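Local coordinates for protein phosphonopyruvate hydrolase (Variovorax sp., PDB 2HRW) that hydrolyses 3-phosphonopyruvate to pyruvate and phosphate, cleaving the carbon-phosphorus bond with the help of a divalent metal ion, at residues A19-N24 and G38-G43; P77-I82 and A106-D111; V151-V156 and A180-I185; R188-D193 and Y215-E220. All coordinates share one frame; numbering follows the deposited sequence.

In the fold
From the N terminus the first three contacts follow the parallel eight-stranded barrel round its wall. Contact 1 closes the loop through helix 25-34 by pairing strands 17-21 and 38-41. Contact 2 closes the one through helix 89-102, and contact 3 the one through helices 158-161 and 165-177. The loops run in series; none nests in or crosses another. Strand 38-41 lies beside strand 78-81, and strand 106-110 beside strand 151-156, so contact 2 touches both its neighbours and the three form one continuous piece of sheet. Contact 4 leaves the sheet: its loop spans helix 193-201 and strand 208-210 and ties together two loops beyond the C-terminal ends of strands.

Contact 1: A19-N24 and G38-G43; sequences AMAAHN and GIWGSG. With NA (sodium ion), chain B.
Ala22 and Ile39 make the tight spot: Ala22 CB and Ile39 CG2 are 3.5 Å apart, closer than usual for two methyls. With CG2 anti to the backbone N (chi1 -54° for CG1), Ile39 turns this branch to Ala22, and both side chains also touch helix 25-34. The parallel strands are held by Met20 N to Gly38 O at 3.0 Å and by Trp40 N to Met20 O at 2.7 Å. On the other face, among Ala19, Ala21 and Gly38, the small residues suit the narrow barrel interior beside the large Trp40 indole. Ala21 CB meets the edge of that ring at CD1, 3.9 Å away, and Ser42 CA lies over one face, offset toward its rim. Beyond Trp40 the chains part. Ala22 N reaches Trp40 O only through a weak bond of 3.3 Å, Gly41 turns away in an inverse gamma turn, and a water donates to both Ala22 O (3.2 Å) and Ser42 O (3.1 Å), linking the two chains. Farther out, His23 O binds a sodium ion. Ser42 caps the next helix at Glu45 N. This beta-alpha-beta unit, opening at its C-terminal end into the substrate-binding residues Trp40 to Phe44, fits the TIM barrel, whose active sites lie at that end.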
loop_
_atom_site.group_PDB
_atom_site.type_symbol
_atom_site.label_atom_id
_atom_site.label_comp_id
_atom_site.label_asym_id
_atom_site.label_seq_id
_atom_site.Cartn_x
_atom_site.Cartn_y
_atom_site.Cartn_z
ATOM N N ALA A 19 -9.793 1.564 -26.732
ATOM C CA ALA A 19 -9.350 1.330 -25.365
ATOM C C ALA A 19 -10.331 0.419 -24.637
ATOM O O ALA A 19 -11.541 0.673 -24.610
ATOM C CB ALA A 19 -9.232 2.646 -24.610
ATOM N N MET A 20 -9.791 -0.626 -24.033
ATOM C CA MET A 20 -10.583 -1.598 -23.268
ATOM C C MET A 20 -10.378 -1.456 -21.750
ATOM O O MET A 20 -9.281 -1.172 -21.266
ATOM C CB MET A 20 -10.226 -3.017 -23.714
ATOM C CG MET A 20 -10.839 -4.116 -22.870
ATOM S SD MET A 20 -12.637 -3.907 -22.531
ATOM C CE MET A 20 -13.371 -4.121 -24.213
ATOM N N ALA A 21 -11.461 -1.631 -21.001
ATOM C CA ALA A 21 -11.423 -1.538 -19.548
ATOM C C ALA A 21 -10.602 -2.699 -18.961
ATOM O O ALA A 21 -10.461 -3.760 -19.576
ATOM C CB ALA A 21 -12.863 -1.560 -18.973
ATOM N N ALA A 22 -10.094 -2.507 -17.750
ATOM C CA ALA A 22 -9.301 -3.534 -17.119
ATOM C C ALA A 22 -9.260 -3.250 -15.637
ATOM O O ALA A 22 -8.962 -2.123 -15.247
ATOM C CB ALA A 22 -7.863 -3.529 -17.721
ATOM N N HIS A 23 -9.574 -4.254 -14.817
ATOM C CA HIS A 23 -9.539 -4.074 -13.368
ATOM C C HIS A 23 -8.302 -4.702 -12.688
ATOM O O HIS A 23 -8.130 -4.590 -11.466
ATOM C CB HIS A 23 -10.822 -4.595 -12.710
ATOM C CG HIS A 23 -11.153 -5.994 -13.082
ATOM N ND1 HIS A 23 -11.683 -6.326 -14.309
ATOM C CD2 HIS A 23 -10.989 -7.159 -12.412
ATOM C CE1 HIS A 23 -11.833 -7.634 -14.383
ATOM N NE2 HIS A 23 -11.418 -8.164 -13.247
ATOM N N ASN A 24 -7.456 -5.363 -13.469
ATOM C CA ASN A 24 -6.205 -5.936 -12.962
ATOM C C ASN A 24 -5.285 -6.151 -14.165
ATOM O O ASN A 24 -5.773 -6.157 -15.293
ATOM C CB ASN A 24 -6.441 -7.249 -12.197
ATOM C CG ASN A 24 -7.156 -8.305 -13.027
ATOM O OD1 ASN A 24 -6.888 -8.469 -14.220
ATOM N ND2 ASN A 24 -8.057 -9.052 -12.381
ATOM N N GLY A 38 -5.284 0.641 -26.528
ATOM C CA GLY A 38 -4.870 0.923 -25.174
ATOM C C GLY A 38 -5.810 0.370 -24.108
ATOM O O GLY A 38 -6.865 -0.187 -24.397
ATOM N N ILE A 39 -5.405 0.531 -22.857
ATOM C CA ILE A 39 -6.175 0.084 -21.698
ATOM C C ILE A 39 -6.863 1.282 -21.039
ATOM O O ILE A 39 -6.340 2.404 -21.114
ATOM C CB ILE A 39 -5.231 -0.587 -20.642
ATOM C CG1 ILE A 39 -4.421 -1.697 -21.320
ATOM C CG2 ILE A 39 -6.020 -1.122 -19.443
ATOM C CD1 ILE A 39 -5.249 -2.618 -22.189
ATOM N N TRP A 40 -8.018 1.025 -20.413
ATOM C CA TRP A 40 -8.818 2.010 -19.672
ATOM C C TRP A 40 -8.770 1.651 -18.176
ATOM O O TRP A 40 -9.395 0.691 -17.751
ATOM C CB TRP A 40 -10.271 1.961 -20.150
ATOM C CG TRP A 40 -11.291 2.767 -19.377
ATOM C CD1 TRP A 40 -12.563 2.346 -19.010
ATOM C CD2 TRP A 40 -11.192 4.144 -18.946
ATOM N NE1 TRP A 40 -13.245 3.374 -18.382
ATOM C CE2 TRP A 40 -12.436 4.484 -18.329
ATOM C CE3 TRP A 40 -10.184 5.123 -19.021
ATOM C CZ2 TRP A 40 -12.689 5.764 -17.796
ATOM C CZ3 TRP A 40 -10.439 6.395 -18.486
ATOM C CH2 TRP A 40 -11.681 6.703 -17.883
ATOM N N GLY A 41 -8.035 2.428 -17.385
ATOM C CA GLY A 41 -7.934 2.176 -15.955
ATOM C C GLY A 41 -9.155 2.692 -15.220
ATOM O O GLY A 41 -9.070 3.587 -14.384
ATOM N N SER A 42 -10.295 2.085 -15.516
ATOM C CA SER A 42 -11.579 2.461 -14.953
ATOM C C SER A 42 -11.785 2.462 -13.430
ATOM O O SER A 42 -11.511 1.477 -12.727
ATOM C CB SER A 42 -12.666 1.593 -15.577
ATOM O OG SER A 42 -13.908 1.887 -14.988
ATOM N N GLY A 43 -12.304 3.576 -12.930
ATOM C CA GLY A 43 -12.600 3.663 -11.510
ATOM C C GLY A 43 -13.799 2.762 -11.224
ATOM O O GLY A 43 -13.872 2.106 -10.189
HETATM NA NA NA B . -8.865 -5.733 -8.976
HETATM O O HOH W 1 -8.719 0.078 -12.943
#

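Contact 2: P77-I82 and A106-D111; sequences PLIADI and AIVMED
The peptide carbonyls of Val108 and Ala106 are the flat groups that meet the other strand: Ile82 N approaches Val108 O in the carbonyl plane at 3.0 Å, whereas Ala80 N stands 41° out of the plane of the Ala106 carbonyl. Between them Val108 N donates to Ala80 O at 2.7 Å. The carboxylate of Asp81 is flat too, but its partners lie beyond the two strands: OD1 accepts from Asp83 N and OD2 from Gly43 N, which fixes its rotation. Branched side chains fill both faces of the pair. Ile79 CG2 packs on Val108 CG2 (3.6 Å) on the face that also carries Asp81, where Trp40 touches Ile79, Asp81 and Val108. On the helix side, Ile82 has CG1 between its backbone N and carbonyl carbon (chi1 59°), which carries CD1 over to Ile107 CD1 at 3.5 Å and Met109 CB at 3.9 Å; Ala80 is small enough to fit against Tyr99 of helix 89-102. Strand, helix and strand here form a beta-alpha-beta unit of the TIM barrel, presenting the magnesium-binding Asp81 near the C-terminal end of the strand.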
loop_
_atom_site.group_PDB
_atom_site.type_symbol
_atom_site.label_atom_id
_atom_site.label_comp_id
_atom_site.label_asym_id
_atom_site.label_seq_id
_atom_site.Cartn_x
_atom_site.Cartn_y
_atom_site.Cartn_z
ATOM N N PRO A 77 -0.396 1.934 -24.511
ATOM C CA PRO A 77 -0.777 3.063 -23.651
ATOM C C PRO A 77 -1.926 2.806 -22.654
ATOM O O PRO A 77 -2.868 2.090 -22.948
ATOM C CB PRO A 77 -1.140 4.163 -24.654
ATOM C CG PRO A 77 -0.443 3.777 -25.898
ATOM C CD PRO A 77 -0.573 2.285 -25.931
ATOM N N LEU A 78 -1.842 3.423 -21.480
ATOM C CA LEU A 78 -2.875 3.279 -20.437
ATOM C C LEU A 78 -3.550 4.620 -20.143
ATOM O O LEU A 78 -2.869 5.601 -19.866
ATOM C CB LEU A 78 -2.262 2.753 -19.116
ATOM C CG LEU A 78 -3.110 2.942 -17.857
ATOM C CD1 LEU A 78 -4.319 2.069 -17.929
ATOM C CD2 LEU A 78 -2.327 2.569 -16.619
ATOM N N ILE A 79 -4.880 4.656 -20.164
ATOM C CA ILE A 79 -5.597 5.890 -19.874
ATOM C C ILE A 79 -6.177 5.722 -18.489
ATOM O O ILE A 79 -6.984 4.822 -18.247
ATOM C CB ILE A 79 -6.721 6.118 -20.913
ATOM C CG1 ILE A 79 -6.117 6.122 -22.321
ATOM C CG2 ILE A 79 -7.498 7.398 -20.575
ATOM C CD1 ILE A 79 -7.114 6.352 -23.476
ATOM N N ALA A 80 -5.758 6.564 -17.557
ATOM C CA ALA A 80 -6.240 6.441 -16.184
ATOM C C ALA A 80 -7.459 7.290 -15.872
ATOM O O ALA A 80 -7.512 8.462 -16.231
ATOM C CB ALA A 80 -5.131 6.794 -15.215
ATOM N N ASP A 81 -8.428 6.682 -15.199
ATOM C CA ASP A 81 -9.635 7.366 -14.761
ATOM C C ASP A 81 -9.308 7.964 -13.383
ATOM O O ASP A 81 -9.144 7.220 -12.421
ATOM C CB ASP A 81 -10.759 6.338 -14.631
ATOM C CG ASP A 81 -12.028 6.912 -14.043
ATOM O OD1 ASP A 81 -12.021 8.083 -13.588
ATOM O OD2 ASP A 81 -13.043 6.169 -14.029
ATOM N N ILE A 82 -9.199 9.285 -13.273
ATOM C CA ILE A 82 -8.887 9.897 -11.980
ATOM C C ILE A 82 -10.094 10.649 -11.438
ATOM O O ILE A 82 -9.957 11.498 -10.550
ATOM C CB ILE A 82 -7.706 10.909 -12.056
ATOM C CG1 ILE A 82 -8.039 12.023 -13.041
ATOM C CG2 ILE A 82 -6.425 10.208 -12.481
ATOM C CD1 ILE A 82 -6.992 13.087 -13.124
ATOM N N ALA A 106 -2.147 8.981 -20.282
ATOM C CA ALA A 106 -3.216 9.969 -20.277
ATOM C C ALA A 106 -3.995 9.805 -18.983
ATOM O O ALA A 106 -3.885 8.779 -18.310
ATOM C CB ALA A 106 -4.152 9.729 -21.472
ATOM N N ILE A 107 -4.772 10.819 -18.627
ATOM C CA ILE A 107 -5.639 10.747 -17.452
ATOM C C ILE A 107 -6.957 11.362 -17.892
ATOM O O ILE A 107 -6.959 12.229 -18.754
ATOM C CB ILE A 107 -5.112 11.568 -16.256
ATOM C CG1 ILE A 107 -4.686 12.953 -16.742
ATOM C CG2 ILE A 107 -4.008 10.797 -15.537
ATOM C CD1 ILE A 107 -4.800 13.982 -15.718
ATOM N N VAL A 108 -8.068 10.901 -17.314
ATOM C CA VAL A 108 -9.405 11.419 -17.599
ATOM C C VAL A 108 -9.989 12.011 -16.311
ATOM O O VAL A 108 -10.033 11.348 -15.263
ATOM C CB VAL A 108 -10.339 10.318 -18.096
ATOM C CG1 VAL A 108 -11.749 10.848 -18.200
ATOM C CG2 VAL A 108 -9.852 9.817 -19.463
ATOM N N MET A 109 -10.440 13.259 -16.377
ATOM C CA MET A 109 -10.982 13.919 -15.195
ATOM C C MET A 109 -12.294 14.546 -15.586
ATOM O O MET A 109 -12.410 15.049 -16.685
ATOM C CB MET A 109 -9.986 14.967 -14.727
ATOM C CG MET A 109 -10.364 15.683 -13.482
ATOM S SD MET A 109 -8.977 16.725 -13.014
ATOM C CE MET A 109 -9.027 18.070 -14.297
ATOM N N GLU A 110 -13.285 14.509 -14.698
ATOM C CA GLU A 110 -14.613 15.053 -15.012
ATOM C C GLU A 110 -14.956 16.298 -14.223
ATOM O O GLU A 110 -14.458 16.488 -13.117
ATOM C CB GLU A 110 -15.680 13.976 -14.778
ATOM C CG GLU A 110 -15.548 13.261 -13.439
ATOM C CD GLU A 110 -16.263 11.920 -13.416
ATOM O OE1 GLU A 110 -17.172 11.756 -12.578
ATOM O OE2 GLU A 110 -15.923 11.032 -14.234
ATOM N N ASP A 111 -15.820 17.139 -14.788
ATOM C CA ASP A 111 -16.216 18.393 -14.138
ATOM C C ASP A 111 -17.350 18.288 -13.125
ATOM O O ASP A 111 -18.021 19.275 -12.840
ATOM C CB ASP A 111 -16.558 19.458 -15.187
ATOM C CG ASP A 111 -17.610 19.003 -16.154
ATOM O OD1 ASP A 111 -17.883 17.794 -16.215
ATOM O OD2 ASP A 111 -18.170 19.846 -16.878
#

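Contact 3: V151-V156 and A180-I185; sequences VVIARV and ADAILI
This is a parallel strand pairing in the barrel wall, between 151-156 and 182-185, fifth and sixth in the sheet. Three backbone bonds run along it: Ala154 N to Ala182 O (3.0 Å), Leu184 N to Ala154 O (2.8 Å) and Val156 N to Leu184 O (2.8 Å). At the start of the pairing Asp181 extends the pattern. Its own N donates to Val152 O at 2.9 Å, while its OD2 takes Val152 N at 3.0 Å from above the carboxylate plane. CG lies beside the backbone N (chi1 -60°), which swings the carboxylate across to the neighbouring strand. The charge is answered by Arg8 at OD1 and Arg145 at OD2, so OD2 is gripped twice. With an alanine at Asp181, Val152 N would probably lose its acceptor, and Arg8 and Arg145 their acidic partner. Ala154 and Ala180 are short, as suits the place where Ile138 of helix 131-144 packs on both; their CB atoms meet at 3.7 Å. On the other face Ile153 and Ala182 pack against Val209 of strand 208-210, and beyond them Arg155 and Leu184 run alongside each other in the same direction, CG to CG 3.9 Å. Arg155 is extended from CG to NE, where Glu157 forms a salt bridge that steadies the guanidinium. Functional residues at the C-terminal ends of strands are characteristic of TIM barrels, and here the substrate-binding Arg155 is one.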
loop_
_atom_site.group_PDB
_atom_site.type_symbol
_atom_site.label_atom_id
_atom_site.label_comp_id
_atom_site.label_asym_id
_atom_site.label_seq_id
_atom_site.Cartn_x
_atom_site.Cartn_y
_atom_site.Cartn_z
ATOM N N VAL A 151 -1.232 12.786 -22.255
ATOM C CA VAL A 151 -2.483 13.392 -22.696
ATOM C C VAL A 151 -3.440 13.706 -21.565
ATOM O O VAL A 151 -3.594 12.925 -20.632
ATOM C CB VAL A 151 -3.166 12.474 -23.763
ATOM C CG1 VAL A 151 -4.535 13.018 -24.184
ATOM C CG2 VAL A 151 -2.239 12.376 -24.978
ATOM N N VAL A 152 -4.075 14.866 -21.633
ATOM C CA VAL A 152 -5.020 15.229 -20.593
ATOM C C VAL A 152 -6.403 15.311 -21.214
ATOM O O VAL A 152 -6.659 16.114 -22.094
ATOM C CB VAL A 152 -4.696 16.586 -19.923
ATOM C CG1 VAL A 152 -5.737 16.869 -18.866
ATOM C CG2 VAL A 152 -3.338 16.553 -19.265
ATOM N N ILE A 153 -7.308 14.485 -20.722
ATOM C CA ILE A 153 -8.636 14.452 -21.273
ATOM C C ILE A 153 -9.685 15.003 -20.322
ATOM O O ILE A 153 -9.832 14.517 -19.200
ATOM C CB ILE A 153 -8.966 13.007 -21.666
ATOM C CG1 ILE A 153 -7.910 12.510 -22.669
ATOM C CG2 ILE A 153 -10.352 12.935 -22.288
ATOM C CD1 ILE A 153 -7.900 11.036 -22.906
ATOM N N ALA A 154 -10.392 16.040 -20.769
ATOM C CA ALA A 154 -11.456 16.643 -19.976
ATOM C C ALA A 154 -12.759 15.912 -20.271
ATOM O O ALA A 154 -13.085 15.611 -21.419
ATOM C CB ALA A 154 -11.593 18.110 -20.317
ATOM N N ARG A 155 -13.511 15.630 -19.217
ATOM C CA ARG A 155 -14.762 14.919 -19.353
ATOM C C ARG A 155 -15.963 15.752 -18.973
ATOM O O ARG A 155 -16.183 16.064 -17.801
ATOM C CB ARG A 155 -14.727 13.671 -18.504
ATOM C CG ARG A 155 -16.017 12.915 -18.519
ATOM C CD ARG A 155 -15.850 11.605 -17.800
ATOM N NE ARG A 155 -17.022 10.773 -17.995
ATOM C CZ ARG A 155 -17.142 9.540 -17.532
ATOM N NH1 ARG A 155 -16.149 8.996 -16.836
ATOM N NH2 ARG A 155 -18.257 8.853 -17.774
ATOM N N VAL A 156 -16.752 16.090 -19.980
ATOM C CA VAL A 156 -17.929 16.925 -19.806
ATOM C C VAL A 156 -19.153 16.084 -19.436
ATOM O O VAL A 156 -19.615 15.238 -20.209
ATOM C CB VAL A 156 -18.170 17.751 -21.102
ATOM C CG1 VAL A 156 -19.425 18.586 -20.984
ATOM C CG2 VAL A 156 -16.950 18.650 -21.371
ATOM N N ALA A 180 -7.052 21.274 -22.496
ATOM C CA ALA A 180 -7.443 19.867 -22.622
ATOM C C ALA A 180 -7.113 19.354 -24.029
ATOM O O ALA A 180 -7.468 19.975 -25.022
ATOM C CB ALA A 180 -8.948 19.701 -22.334
ATOM N N ASP A 181 -6.425 18.219 -24.100
ATOM C CA ASP A 181 -6.037 17.604 -25.363
ATOM C C ASP A 181 -7.189 16.872 -26.060
ATOM O O ASP A 181 -7.172 16.694 -27.281
ATOM C CB ASP A 181 -4.887 16.615 -25.121
ATOM C CG ASP A 181 -3.641 17.277 -24.531
ATOM O OD1 ASP A 181 -2.780 17.739 -25.300
ATOM O OD2 ASP A 181 -3.511 17.336 -23.295
ATOM N N ALA A 182 -8.180 16.426 -25.290
ATOM C CA ALA A 182 -9.322 15.713 -25.863
ATOM C C ALA A 182 -10.527 15.866 -24.970
ATOM O O ALA A 182 -10.383 16.183 -23.782
ATOM C CB ALA A 182 -8.992 14.237 -26.056
ATOM N N ILE A 183 -11.718 15.659 -25.525
ATOM C CA ILE A 183 -12.937 15.818 -24.732
ATOM C C ILE A 183 -13.776 14.556 -24.726
ATOM O O ILE A 183 -14.159 14.017 -25.778
ATOM C CB ILE A 183 -13.865 16.993 -25.236
ATOM C CG1 ILE A 183 -13.292 18.345 -24.853
ATOM C CG2 ILE A 183 -15.219 16.927 -24.554
ATOM C CD1 ILE A 183 -11.985 18.590 -25.403
ATOM N N LEU A 184 -14.058 14.088 -23.526
ATOM C CA LEU A 184 -14.886 12.915 -23.345
ATOM C C LEU A 184 -16.244 13.538 -23.072
ATOM O O LEU A 184 -16.392 14.375 -22.175
ATOM C CB LEU A 184 -14.415 12.137 -22.122
ATOM C CG LEU A 184 -15.023 10.818 -21.649
ATOM C CD1 LEU A 184 -16.481 10.674 -22.074
ATOM C CD2 LEU A 184 -14.181 9.711 -22.214
ATOM N N ILE A 185 -17.229 13.171 -23.876
ATOM C CA ILE A 185 -18.571 13.685 -23.681
ATOM C C ILE A 185 -19.434 12.445 -23.445
ATOM O O ILE A 185 -19.422 11.504 -24.219
ATOM C CB ILE A 185 -19.026 14.517 -24.909
ATOM C CG1 ILE A 185 -20.515 14.832 -24.810
ATOM C CG2 ILE A 185 -18.702 13.785 -26.173
ATOM C CD1 ILE A 185 -20.909 15.599 -23.564
#

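Contact 4: R188-D193 and Y215-E220; sequences RQKTPD and YPQLTE
Two loops at the C-terminal side of the barrel meet here, one leading from strand 182-185 into helix 193-201, the other from strand 208-210 to helix 220-224, with Pro192 set against Tyr215. Pro192 CD lies 3.6 Å from Tyr215 CB and Pro192 CB 3.8 Å from Tyr215 CG, the two side chains running past one another head to tail. A rigid proline suits the place just before helix 193-201, where the chain turns. Leu218 CD1, from the same loop as Tyr215, also reaches Pro192, 4.2 Å from its CB. Tyr215 CG nearly eclipses the backbone N (chi1 8°), an unusual torsion that turns the ring edge to the other loop, where Gln189 O lies near the ring plane, 3.3 Å from CD2. Tyr215 OH forms a weak hydrogen bond with Ser187 N. A type I turn from Tyr215 to Leu218 brings Gln217 alongside the same proline, its CD 3.9 Å from Pro192 CD and 4.0 Å from Lys190 NZ. Replaced by an alanine, Gln217 would probably leave the flank of Pro192 and the Lys190 ammonium without this cover. Lys190, bent at chi2 and chi3, keeps Ala214 O as its acceptor and lays NZ 3.6 Å from Pro216 CD. Arg188, a substrate-binding residue, is exposed and sets out away from the other loop. Carbon contacts of Pro192 with Tyr215 and Leu218 are thus prominent, while the polar ends of Lys190 and Tyr215 are held by Ala214 and Ser187.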
loop_
_atom_site.group_PDB
_atom_site.type_symbol
_atom_site.label_atom_id
_atom_site.label_comp_id
_atom_site.label_asym_id
_atom_site.label_seq_id
_atom_site.Cartn_x
_atom_site.Cartn_y
_atom_site.Cartn_z
ATOM N N ARG A 188 -26.634 9.790 -21.299
ATOM C CA ARG A 188 -27.495 8.823 -20.589
ATOM C C ARG A 188 -28.409 8.036 -21.533
ATOM O O ARG A 188 -28.362 6.806 -21.565
ATOM C CB ARG A 188 -28.381 9.532 -19.550
ATOM C CG ARG A 188 -27.887 9.473 -18.094
ATOM C CD ARG A 188 -28.945 10.019 -17.113
ATOM N NE ARG A 188 -28.371 10.363 -15.814
ATOM C CZ ARG A 188 -27.677 9.520 -15.054
ATOM N NH1 ARG A 188 -27.473 8.274 -15.462
ATOM N NH2 ARG A 188 -27.174 9.924 -13.891
ATOM N N GLN A 189 -29.250 8.759 -22.273
ATOM C CA GLN A 189 -30.178 8.176 -23.245
ATOM C C GLN A 189 -29.849 6.750 -23.622
ATOM O O GLN A 189 -28.673 6.383 -23.733
ATOM C CB GLN A 189 -30.184 9.009 -24.532
ATOM C CG GLN A 189 -31.310 10.006 -24.617
ATOM C CD GLN A 189 -31.181 11.133 -23.621
ATOM O OE1 GLN A 189 -30.672 10.949 -22.517
ATOM N NE2 GLN A 189 -31.662 12.310 -24.002
ATOM N N LYS A 190 -30.875 5.938 -23.841
ATOM C CA LYS A 190 -30.596 4.564 -24.242
ATOM C C LYS A 190 -30.328 4.523 -25.746
ATOM O O LYS A 190 -29.881 3.499 -26.272
ATOM C CB LYS A 190 -31.744 3.621 -23.874
ATOM C CG LYS A 190 -31.274 2.366 -23.130
ATOM C CD LYS A 190 -30.129 1.647 -23.857
ATOM C CE LYS A 190 -30.579 1.013 -25.184
ATOM N NZ LYS A 190 -29.455 0.419 -25.984
ATOM N N THR A 191 -30.595 5.647 -26.427
ATOM C CA THR A 191 -30.344 5.788 -27.870
ATOM C C THR A 191 -29.204 6.784 -28.071
ATOM O O THR A 191 -29.124 7.800 -27.369
ATOM C CB THR A 191 -31.538 6.353 -28.603
ATOM O OG1 THR A 191 -31.598 7.767 -28.388
ATOM C CG2 THR A 191 -32.799 5.731 -28.091
ATOM N N PRO A 192 -28.315 6.516 -29.041
ATOM C CA PRO A 192 -27.197 7.412 -29.296
ATOM C C PRO A 192 -27.597 8.659 -30.068
ATOM O O PRO A 192 -26.834 9.119 -30.903
ATOM C CB PRO A 192 -26.240 6.536 -30.088
ATOM C CG PRO A 192 -27.163 5.748 -30.912
ATOM C CD PRO A 192 -28.235 5.343 -29.926
ATOM N N ASP A 193 -28.791 9.195 -29.795
ATOM C CA ASP A 193 -29.267 10.403 -30.471
ATOM C C ASP A 193 -28.594 11.622 -29.869
ATOM O O ASP A 193 -28.108 12.500 -30.582
ATOM C CB ASP A 193 -30.785 10.562 -30.319
ATOM C CG ASP A 193 -31.574 9.592 -31.189
ATOM O OD1 ASP A 193 -32.821 9.718 -31.240
ATOM O OD2 ASP A 193 -30.956 8.705 -31.820
ATOM N N TYR A 215 -25.364 2.670 -25.401
ATOM C CA TYR A 215 -25.912 2.509 -26.743
ATOM C C TYR A 215 -25.001 1.579 -27.535
ATOM O O TYR A 215 -24.224 1.995 -28.392
ATOM C CB TYR A 215 -26.072 3.874 -27.432
ATOM C CG TYR A 215 -25.463 5.009 -26.667
ATOM C CD1 TYR A 215 -24.080 5.170 -26.637
ATOM C CD2 TYR A 215 -26.255 5.889 -25.917
ATOM C CE1 TYR A 215 -23.478 6.168 -25.879
ATOM C CE2 TYR A 215 -25.668 6.903 -25.142
ATOM C CZ TYR A 215 -24.262 7.031 -25.127
ATOM O OH TYR A 215 -23.604 7.979 -24.340
ATOM N N PRO A 216 -25.094 0.280 -27.234
ATOM C CA PRO A 216 -24.302 -0.763 -27.881
ATOM C C PRO A 216 -24.653 -1.020 -29.344
ATOM O O PRO A 216 -24.160 -1.975 -29.942
ATOM C CB PRO A 216 -24.556 -1.984 -26.990
ATOM C CG PRO A 216 -25.941 -1.754 -26.505
ATOM C CD PRO A 216 -25.931 -0.290 -26.163
ATOM N N GLN A 217 -25.507 -0.188 -29.924
ATOM C CA GLN A 217 -25.880 -0.394 -31.319
ATOM C C GLN A 217 -24.923 0.394 -32.200
ATOM O O GLN A 217 -24.831 0.179 -33.414
ATOM C CB GLN A 217 -27.328 0.039 -31.550
ATOM C CG GLN A 217 -27.671 1.427 -31.038
ATOM C CD GLN A 217 -28.322 1.434 -29.652
ATOM O OE1 GLN A 217 -28.791 2.475 -29.200
ATOM N NE2 GLN A 217 -28.357 0.281 -28.980
ATOM N N LEU A 218 -24.190 1.286 -31.541
ATOM C CA LEU A 218 -23.206 2.151 -32.182
ATOM C C LEU A 218 -21.873 1.392 -32.297
ATOM O O LEU A 218 -21.126 1.299 -31.320
ATOM C CB LEU A 218 -23.023 3.429 -31.338
ATOM C CG LEU A 218 -22.699 4.742 -32.057
ATOM C CD1 LEU A 218 -22.201 5.797 -31.068
ATOM C CD2 LEU A 218 -21.630 4.485 -33.084
ATOM N N THR A 219 -21.585 0.870 -33.490
ATOM C CA THR A 219 -20.365 0.101 -33.741
ATOM C C THR A 219 -19.121 0.977 -33.968
ATOM O O THR A 219 -19.222 2.208 -34.054
ATOM C CB THR A 219 -20.534 -0.846 -34.982
ATOM O OG1 THR A 219 -20.495 -0.080 -36.194
ATOM C CG2 THR A 219 -21.873 -1.581 -34.912
ATOM N N GLU A 220 -17.953 0.341 -34.047
ATOM C CA GLU A 220 -16.720 1.080 -34.280
ATOM C C GLU A 220 -16.809 1.691 -35.678
ATOM O O GLU A 220 -16.247 2.750 -35.924
ATOM C CB GLU A 220 -15.490 0.162 -34.157
ATOM C CG GLU A 220 -15.206 -0.339 -32.720
ATOM C CD GLU A 220 -13.896 -1.132 -32.568
ATOM O OE1 GLU A 220 -13.581 -1.566 -31.427
ATOM O OE2 GLU A 220 -13.176 -1.328 -33.574
#